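Local coordinates for putative aldehyde dehydrogenase AldY (Bacillus subtilis, PDB 4DNG), which probably oxidises aldehydes to carboxylates with NAD(+) and may help protect cells against stress from ethanol and related compounds, at residues K138-P143 with K472-Q477. Numbering follows the deposited sequence.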
# COMPACT_ATOMS: atom_id res chain seq x y z
N LYS A 138 -13.89 -13.42 13.70
CA LYS A 138 -14.78 -12.43 13.11
C LYS A 138 -14.01 -11.27 12.52
O LYS A 138 -13.08 -10.73 13.14
CB LYS A 138 -15.76 -11.90 14.15
CG LYS A 138 -16.93 -12.81 14.42
CD LYS A 138 -17.99 -12.10 15.22
CE LYS A 138 -17.63 -12.09 16.69
NZ LYS A 138 -18.82 -11.62 17.47
N ILE A 139 -14.40 -10.88 11.32
CA ILE A 139 -13.78 -9.78 10.62
C ILE A 139 -14.79 -8.65 10.49
O ILE A 139 -15.93 -8.87 10.08
CB ILE A 139 -13.21 -10.22 9.26
CG1 ILE A 139 -12.09 -11.23 9.48
CG2 ILE A 139 -12.71 -9.01 8.47
CD1 ILE A 139 -11.83 -12.14 8.30
N TYR A 140 -14.37 -7.46 10.88
CA TYR A 140 -15.19 -6.28 10.79
C TYR A 140 -14.59 -5.28 9.84
O TYR A 140 -13.36 -5.21 9.67
CB TYR A 140 -15.32 -5.62 12.15
CG TYR A 140 -15.95 -6.48 13.20
CD1 TYR A 140 -15.24 -7.52 13.78
CD2 TYR A 140 -17.26 -6.25 13.62
CE1 TYR A 140 -15.81 -8.31 14.75
CE2 TYR A 140 -17.84 -7.04 14.59
CZ TYR A 140 -17.11 -8.07 15.16
OH TYR A 140 -17.66 -8.87 16.12
N ARG A 141 -15.47 -4.51 9.23
CA ARG A 141 -15.13 -3.49 8.27
C ARG A 141 -15.36 -2.18 8.98
O ARG A 141 -16.50 -1.79 9.25
CB ARG A 141 -16.06 -3.58 7.06
CG ARG A 141 -16.00 -2.38 6.13
CD ARG A 141 -14.94 -2.54 5.07
NE ARG A 141 -15.27 -3.57 4.10
CZ ARG A 141 -14.39 -4.42 3.60
NH1 ARG A 141 -13.12 -4.37 3.99
NH2 ARG A 141 -14.76 -5.33 2.73
N LEU A 142 -14.26 -1.50 9.28
CA LEU A 142 -14.29 -0.27 10.05
C LEU A 142 -13.70 0.86 9.22
O LEU A 142 -12.98 0.61 8.25
CB LEU A 142 -13.49 -0.47 11.35
CG LEU A 142 -14.16 -0.77 12.71
CD1 LEU A 142 -15.21 -1.88 12.66
CD2 LEU A 142 -13.10 -1.12 13.74
N PRO A 143 -13.98 2.12 9.59
CA PRO A 143 -13.33 3.28 8.93
C PRO A 143 -11.78 3.30 9.06
O PRO A 143 -11.23 2.66 9.96
CB PRO A 143 -13.94 4.50 9.63
CG PRO A 143 -14.58 3.97 10.89
CD PRO A 143 -14.93 2.53 10.65
N LYS A 472 -10.68 -5.30 10.49
CA LYS A 472 -10.40 -5.64 11.88
C LYS A 472 -10.77 -7.09 12.20
O LYS A 472 -11.89 -7.53 11.94
CB LYS A 472 -11.08 -4.64 12.85
CG LYS A 472 -10.98 -5.00 14.34
CD LYS A 472 -9.61 -4.74 14.94
CE LYS A 472 -9.44 -5.40 16.30
NZ LYS A 472 -8.51 -4.67 17.22
N TRP A 473 -9.82 -7.81 12.79
CA TRP A 473 -9.99 -9.22 13.09
C TRP A 473 -10.01 -9.45 14.58
O TRP A 473 -9.15 -8.96 15.31
CB TRP A 473 -8.91 -10.04 12.37
CG TRP A 473 -8.85 -11.50 12.75
CD1 TRP A 473 -9.81 -12.49 12.52
CD2 TRP A 473 -7.75 -12.19 13.45
NE1 TRP A 473 -9.40 -13.70 13.02
CE2 TRP A 473 -8.17 -13.59 13.59
CE3 TRP A 473 -6.52 -11.80 13.96
CZ2 TRP A 473 -7.37 -14.55 14.21
CZ3 TRP A 473 -5.72 -12.77 14.59
CH2 TRP A 473 -6.14 -14.11 14.71
N ILE A 474 -11.01 -10.18 15.05
CA ILE A 474 -11.14 -10.49 16.47
C ILE A 474 -11.37 -11.98 16.66
O ILE A 474 -12.27 -12.55 16.04
CB ILE A 474 -12.28 -9.67 17.11
CG1 ILE A 474 -12.06 -8.16 16.87
CG2 ILE A 474 -12.42 -10.01 18.60
CD1 ILE A 474 -13.26 -7.30 17.15
N SER A 475 -10.54 -12.62 17.50
CA SER A 475 -10.76 -14.01 17.93
C SER A 475 -11.33 -14.04 19.33
O SER A 475 -10.75 -13.44 20.24
CB SER A 475 -9.46 -14.82 17.91
OG SER A 475 -8.83 -14.72 16.66
N ILE A 476 -12.46 -14.72 19.51
CA ILE A 476 -13.02 -14.96 20.85
C ILE A 476 -12.93 -16.45 21.23
O ILE A 476 -13.03 -17.33 20.37
CB ILE A 476 -14.47 -14.42 21.04
CG1 ILE A 476 -15.53 -15.43 20.57
CG2 ILE A 476 -14.66 -13.06 20.37
CD1 ILE A 476 -16.11 -16.33 21.66
N GLN A 477 -12.75 -16.71 22.53
CA GLN A 477 -12.56 -18.05 23.06
C GLN A 477 -13.61 -18.36 24.10
O GLN A 477 -13.87 -17.54 24.98
CB GLN A 477 -11.17 -18.13 23.70
CG GLN A 477 -10.58 -19.53 23.75
CD GLN A 477 -10.16 -20.00 22.37
OE1 GLN A 477 -9.32 -19.38 21.72
NE2 GLN A 477 -10.74 -21.10 21.92
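Lys138 and Ile474 face each other as a hydrogen-bonded pair in the antiparallel pairing of strands 135-150 and 469-477, part of the β arm that projects from the body of the subunit, the oligomerisation element of the aldehyde dehydrogenase fold. It illustrates how two chain segments more than 300 residues apart can build one interface. Lys138 N reaches Ile474 O at 3.0 Å, and Ile474 N returns a bond of 2.9 Å to Lys138 O. The same exchange recurs where Tyr140 N lies 2.7 Å from Lys472 O and Lys472 N 2.8 Å from Tyr140 O, each donor in the plane of the carbonyl it bonds. Between these doublets comes the non-hydrogen-bonded pair Ile139 and Trp473, whose side chains occupy one face, with Ile139 CG1 against Trp473 CD1 at 4.0 Å.

Lys138, Tyr140, Lys472 and Ile474 share the other face. Ile474 CG1 stands anti to its own carbonyl carbon (chi1 -55°), which carries CD1 to Tyr140 CE1, 3.6 Å away, the two side chains crossing at about a right angle. Farther out, Glu422 of the second subunit forms a salt bridge with Lys138 NZ through OE1 and a hydrogen bond with Tyr140 OH through OE2, while a strand of that chain pairs in parallel with residues 473-476, continuing the sheet across the dimer. Lys472, bent at chi2 (75°), sends NZ away from strand 138-143 to three oxygens of that subunit: Thr433 OG1, Ile428 O and Ser430 O.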